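Local coordinates for protein carboxypeptidase D (Drosophila melanogaster, PDB 3MN8) that removes C-terminal arginine or lysine from peptides and proteins, including peptide hormones and growth factors, as a zinc-dependent metallocarboxypeptidase of the M14 family, at residues M100-E104 with Y162-G166; N167-I171 with R194-T198. One frame throughout, in Å; residues are numbered along the deposited sequence.

How the contacts relate
Contact 1 lies at the catalytic zinc, where 100-104 binds the metal and the arginine of 162-166 binds the inhibitor (2-guanidinoethylmercapto)succinic acid. Contact 2 begins at the next residue of the chain: 167-171 turns and meets the start of helix 196-205. Their centres are 11 Å apart, and they touch lightly, Val-163 CG2 lying 3.8 Å from Asn-170 ND2. Contact 2 stands back from the chemistry: at nearest atoms, the side chain of Ile-171 is about 9 Å from that of His-101, about 11 Å from the inhibitor and about 13 Å from the zinc. Asp-172, following Ile-171, returns to contact 1 as the partner of both His-101 and Arg-165.

Contact 1: residues M100-E104 with Y162-G166; sequences MHGDE and YVGRG. With ZN (zinc ion), chain F; GEM ((2-guanidinoethylmercapto)succinic acid), chain G.
Arg-165 lies along the His-101 ring, bringing an inhibitor-binding arginine against the HxxE zinc motif of an M14 carboxypeptidase. His-101 to Glu-104 form a type I beta turn, which brings both of these residues to the same metal. From CB, packed against the Asp-103 carboxylate with OD1 3.2 Å away, the arginine runs extended: CG is anti to the backbone N (chi1 178°) and sits against His-101 CD2. CD and NE pass by the same carbon, and CZ arrives over the ring face. The guanidinium lies flat on the imidazole, centres 3.8 Å apart and planes 18° from parallel. NH1 stands over the ring centre and donates at 3.2 Å to the inhibitor's O13, which is also bound to the zinc. NH2 makes the straighter bond, 2.8 Å to O15 with 157° at the hydrogen, and also forms a salt bridge with Asp-172. One guanidinium therefore grips both carboxylates of the succinate.

Asp-172 also takes the hydrogen bond of His-101 NE2, a second-shell contact that helps orient the ring whose ND1 binds zinc. His-217 adds a third protein ligand to the metal. Asp-103 points at Arg-165, but its carboxylate does not pair with the guanidinium; OD1 is hydrogen-bonded to Ser-158. The backbones are joined by a weak bond from Gly-102 N to Arg-165 O and by a CA-H...O contact from His-101 to that same oxygen. Glu-104, extended beyond CG, chelates the zinc with both carboxylate oxygens, OE1 and OE2 each 2.0 Å from the metal.

Contact 2: residues N167-I171 with R194-T198; sequences NAANI and RQPET
Asn-167 to Asn-170 form a type I beta turn, closed by the bond from Asn-170 N to Asn-167 O, and Asn-167 N is bonded in turn to Ile-171 O. The side chain of Asn-167 serves both its own loop and the segment 194-198. Its CG lies between the backbone N and the carbonyl carbon (chi1 70°), which places the amide; a chi2 near zero then turns OD1 toward the turn and ND2 across the contact. OD1 accepts from Ala-169 N at 2.8 Å, the donor standing above the carbonyl plane, and more weakly from Ile-171 N. Across the contact ND2 donates twice, and both bonds are nearly straight. Gln-195 OE1 is 2.6 Å away and Glu-197 OE2 3.1 Å, each close to the plane of the Asn-167 amide; the glutamate oxygen is met on its syn side, but tilted out of the carboxylate plane. With both N-H groups engaged and OD1 gripped by the turn, this buried amide is probably fixed against flipping.

Gln-195 crosses Asn-167 at about a right angle, the two amide planes 73° apart. Its chain bends at chi2 (-58°), bringing OE1 back to ND2 and within 3.8 Å of Ala-169 CB. Glu-197 also bends at chi2, and its OE1 makes a weak bond to Leu-70 N. Asp-176 accepts from both Gln-195 N and Thr-198 OG1, holding the start of the helix from further along the same connection. The arrangement joins an Asx turn at Asn-167 to the first turn of helix 196-205, whose N-cap position Gln-195 occupies, within the zinc carboxypeptidase domain.

Contact 1: residues M100-E104 with Y162-G166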
loop_
_atom_site.group_PDB
_atom_site.type_symbol
_atom_site.label_atom_id
_atom_site.label_comp_id
_atom_site.label_asym_id
_atom_site.label_seq_id
_atom_site.Cartn_x
_atom_site.Cartn_y
_atom_site.Cartn_z
ATOM N N MET A 100 -0.275 9.320 -8.069
ATOM C CA MET A 100 0.794 8.984 -9.004
ATOM C C MET A 100 0.437 9.544 -10.367
ATOM O O MET A 100 1.300 10.005 -11.116
ATOM C CB MET A 100 1.058 7.480 -9.059
ATOM C CG MET A 100 0.090 6.680 -9.904
ATOM S SD MET A 100 0.566 4.943 -9.917
ATOM C CE MET A 100 2.324 5.090 -10.234
ATOM N N HIS A 101 -0.849 9.509 -10.683
ATOM C CA HIS A 101 -1.360 10.287 -11.792
ATOM C C HIS A 101 -1.801 11.616 -11.194
ATOM O O HIS A 101 -2.808 11.689 -10.461
ATOM C CB HIS A 101 -2.505 9.565 -12.494
ATOM C CG HIS A 101 -2.100 8.253 -13.090
ATOM N ND1 HIS A 101 -2.462 7.041 -12.544
ATOM C CD2 HIS A 101 -1.337 7.967 -14.171
ATOM C CE1 HIS A 101 -1.955 6.064 -13.276
ATOM N NE2 HIS A 101 -1.268 6.598 -14.269
ATOM N N GLY A 102 -1.005 12.649 -11.482
ATOM C CA GLY A 102 -1.202 13.985 -10.947
ATOM C C GLY A 102 -2.619 14.548 -10.994
ATOM O O GLY A 102 -2.998 15.349 -10.139
ATOM N N ASP A 103 -3.406 14.146 -11.989
ATOM C CA ASP A 103 -4.776 14.641 -12.117
ATOM C C ASP A 103 -5.798 13.802 -11.342
ATOM O O ASP A 103 -6.980 14.120 -11.325
ATOM C CB ASP A 103 -5.166 14.744 -13.591
ATOM C CG ASP A 103 -4.753 13.521 -14.397
ATOM O OD1 ASP A 103 -4.717 13.627 -15.638
ATOM O OD2 ASP A 103 -4.469 12.459 -13.801
ATOM N N GLU A 104 -5.336 12.722 -10.719
ATOM C CA GLU A 104 -6.181 11.899 -9.858
ATOM C C GLU A 104 -5.858 12.250 -8.414
ATOM O O GLU A 104 -4.893 11.732 -7.832
ATOM C CB GLU A 104 -5.932 10.419 -10.119
ATOM C CG GLU A 104 -6.144 9.995 -11.566
ATOM C CD GLU A 104 -5.648 8.596 -11.813
ATOM O OE1 GLU A 104 -5.351 7.908 -10.820
ATOM O OE2 GLU A 104 -5.535 8.187 -12.985
ATOM N N TYR A 162 -3.097 14.036 -22.062
ATOM C CA TYR A 162 -2.966 13.464 -20.726
ATOM C C TYR A 162 -1.906 14.235 -19.957
ATOM O O TYR A 162 -1.100 13.661 -19.204
ATOM C CB TYR A 162 -2.655 11.973 -20.767
ATOM C CG TYR A 162 -3.878 11.152 -21.056
ATOM C CD1 TYR A 162 -4.120 10.666 -22.329
ATOM C CD2 TYR A 162 -4.807 10.882 -20.059
ATOM C CE1 TYR A 162 -5.244 9.918 -22.603
ATOM C CE2 TYR A 162 -5.939 10.131 -20.325
ATOM C CZ TYR A 162 -6.154 9.655 -21.601
ATOM O OH TYR A 162 -7.280 8.909 -21.867
ATOM N N VAL A 163 -1.919 15.548 -20.167
ATOM C CA VAL A 163 -1.057 16.431 -19.408
ATOM C C VAL A 163 -1.534 16.511 -17.959
ATOM O O VAL A 163 -2.732 16.652 -17.674
ATOM C CB VAL A 163 -0.968 17.830 -20.030
ATOM C CG1 VAL A 163 -0.486 18.837 -18.998
ATOM C CG2 VAL A 163 -0.053 17.808 -21.266
ATOM N N GLY A 164 -0.577 16.390 -17.047
ATOM C CA GLY A 164 -0.866 16.346 -15.624
ATOM C C GLY A 164 -0.905 14.920 -15.098
ATOM O O GLY A 164 -0.530 14.655 -13.960
ATOM N N ARG A 165 -1.366 13.999 -15.940
ATOM C CA ARG A 165 -1.428 12.595 -15.573
ATOM C C ARG A 165 -0.011 12.050 -15.435
ATOM O O ARG A 165 0.355 11.522 -14.389
ATOM C CB ARG A 165 -2.242 11.800 -16.609
ATOM C CG ARG A 165 -2.327 10.302 -16.325
ATOM C CD ARG A 165 -3.188 9.569 -17.354
ATOM N NE ARG A 165 -2.842 8.150 -17.449
ATOM C CZ ARG A 165 -3.497 7.173 -16.828
ATOM N NH1 ARG A 165 -4.538 7.457 -16.061
ATOM N NH2 ARG A 165 -3.117 5.908 -16.976
ATOM N N GLY A 166 0.794 12.195 -16.482
ATOM C CA GLY A 166 2.170 11.727 -16.454
ATOM C C GLY A 166 3.010 12.780 -15.767
ATOM O O GLY A 166 2.477 13.813 -15.354
HETATM ZN ZN ZN F . -4.530 6.628 -12.148
HETATM C C8 GEM G . -5.149 2.340 -14.338
HETATM S S7 GEM G . -4.453 1.566 -12.904
HETATM C C6 GEM G . -5.847 0.640 -12.327
HETATM C C5 GEM G . -6.458 -0.275 -13.386
HETATM N N3 GEM G . -5.508 -1.347 -13.640
HETATM C C1 GEM G . -5.569 -2.257 -14.606
HETATM N N4 GEM G . -4.623 -3.182 -14.717
HETATM N N2 GEM G . -6.577 -2.242 -15.472
HETATM C C9 GEM G . -4.015 2.977 -15.095
HETATM O O14 GEM G . -2.876 2.957 -14.579
HETATM O O15 GEM G . -4.243 3.493 -16.210
HETATM C C10 GEM G . -6.260 3.350 -14.005
HETATM C C11 GEM G . -5.839 4.624 -13.283
HETATM O O12 GEM G . -6.498 4.956 -12.267
HETATM O O13 GEM G . -4.890 5.317 -13.733
#

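Contact 2: residues N167-I171 with R194-T198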
loop_
_atom_site.group_PDB
_atom_site.type_symbol
_atom_site.label_atom_id
_atom_site.label_comp_id
_atom_site.label_asym_id
_atom_site.label_seq_id
_atom_site.Cartn_x
_atom_site.Cartn_y
_atom_site.Cartn_z
ATOM N N ASN A 167 4.311 12.529 -15.630
ATOM C CA ASN A 167 5.182 13.495 -14.963
ATOM C C ASN A 167 5.489 14.672 -15.875
ATOM O O ASN A 167 4.745 14.948 -16.823
ATOM C CB ASN A 167 6.457 12.850 -14.382
ATOM C CG ASN A 167 7.436 12.379 -15.450
ATOM O OD1 ASN A 167 7.222 12.566 -16.652
ATOM N ND2 ASN A 167 8.527 11.761 -15.006
ATOM N N ALA A 168 6.575 15.376 -15.583
ATOM C CA ALA A 168 6.898 16.580 -16.342
ATOM C C ALA A 168 7.399 16.243 -17.741
ATOM O O ALA A 168 7.357 17.089 -18.633
ATOM C CB ALA A 168 7.917 17.436 -15.593
ATOM N N ALA A 169 7.880 15.012 -17.931
ATOM C CA ALA A 169 8.320 14.555 -19.253
ATOM C C ALA A 169 7.163 13.873 -19.993
ATOM O O ALA A 169 7.342 13.326 -21.090
ATOM C CB ALA A 169 9.517 13.619 -19.127
ATOM N N ASN A 170 5.978 13.914 -19.381
ATOM C CA ASN A 170 4.771 13.342 -19.961
ATOM C C ASN A 170 4.810 11.834 -20.132
ATOM O O ASN A 170 4.157 11.298 -21.031
ATOM C CB ASN A 170 4.449 13.995 -21.304
ATOM C CG ASN A 170 3.495 15.146 -21.170
ATOM O OD1 ASN A 170 3.824 16.278 -21.520
ATOM N ND2 ASN A 170 2.303 14.870 -20.657
ATOM N N ILE A 171 5.562 11.137 -19.285
ATOM C CA ILE A 171 5.443 9.679 -19.283
ATOM C C ILE A 171 4.601 9.200 -18.112
ATOM O O ILE A 171 4.593 9.816 -17.044
ATOM C CB ILE A 171 6.801 8.909 -19.364
ATOM C CG1 ILE A 171 7.406 8.694 -17.979
ATOM C CG2 ILE A 171 7.768 9.589 -20.342
ATOM C CD1 ILE A 171 7.010 7.374 -17.329
ATOM N N ARG A 194 14.832 5.216 -15.158
ATOM C CA ARG A 194 13.428 5.501 -15.404
ATOM C C ARG A 194 13.194 6.957 -15.051
ATOM O O ARG A 194 14.133 7.763 -15.024
ATOM C CB ARG A 194 12.554 4.646 -14.498
ATOM C CG ARG A 194 13.153 3.329 -14.162
ATOM C CD ARG A 194 12.362 2.223 -14.807
ATOM N NE ARG A 194 12.892 0.901 -14.478
ATOM C CZ ARG A 194 12.555 -0.199 -15.138
ATOM N NH1 ARG A 194 11.695 -0.117 -16.145
ATOM N NH2 ARG A 194 13.078 -1.371 -14.802
ATOM N N GLN A 195 11.943 7.291 -14.752
ATOM C CA GLN A 195 11.630 8.603 -14.222
ATOM C C GLN A 195 12.088 8.692 -12.767
ATOM O O GLN A 195 11.987 7.728 -12.002
ATOM C CB GLN A 195 10.142 8.913 -14.344
ATOM C CG GLN A 195 9.617 8.829 -15.766
ATOM C CD GLN A 195 10.339 9.755 -16.738
ATOM O OE1 GLN A 195 10.422 10.964 -16.522
ATOM N NE2 GLN A 195 10.838 9.190 -17.830
ATOM N N PRO A 196 12.608 9.868 -12.390
ATOM C CA PRO A 196 13.116 10.160 -11.050
ATOM C C PRO A 196 12.155 9.572 -10.042
ATOM O O PRO A 196 12.545 8.912 -9.089
ATOM C CB PRO A 196 13.027 11.687 -10.974
ATOM C CG PRO A 196 13.138 12.142 -12.359
ATOM C CD PRO A 196 12.518 11.078 -13.221
ATOM N N GLU A 197 10.876 9.816 -10.281
ATOM C CA GLU A 197 9.846 9.501 -9.313
ATOM C C GLU A 197 9.743 7.999 -9.163
ATOM O O GLU A 197 9.614 7.486 -8.061
ATOM C CB GLU A 197 8.505 10.104 -9.757
ATOM C CG GLU A 197 8.468 11.643 -9.791
ATOM C CD GLU A 197 8.932 12.225 -11.122
ATOM O OE1 GLU A 197 8.958 13.479 -11.245
ATOM O OE2 GLU A 197 9.256 11.425 -12.038
ATOM N N THR A 198 9.812 7.305 -10.289
ATOM C CA THR A 198 9.766 5.855 -10.303
ATOM C C THR A 198 10.968 5.325 -9.530
ATOM O O THR A 198 10.822 4.580 -8.559
ATOM C CB THR A 198 9.829 5.324 -11.743
ATOM O OG1 THR A 198 8.949 6.082 -12.597
ATOM C CG2 THR A 198 9.477 3.841 -11.781
#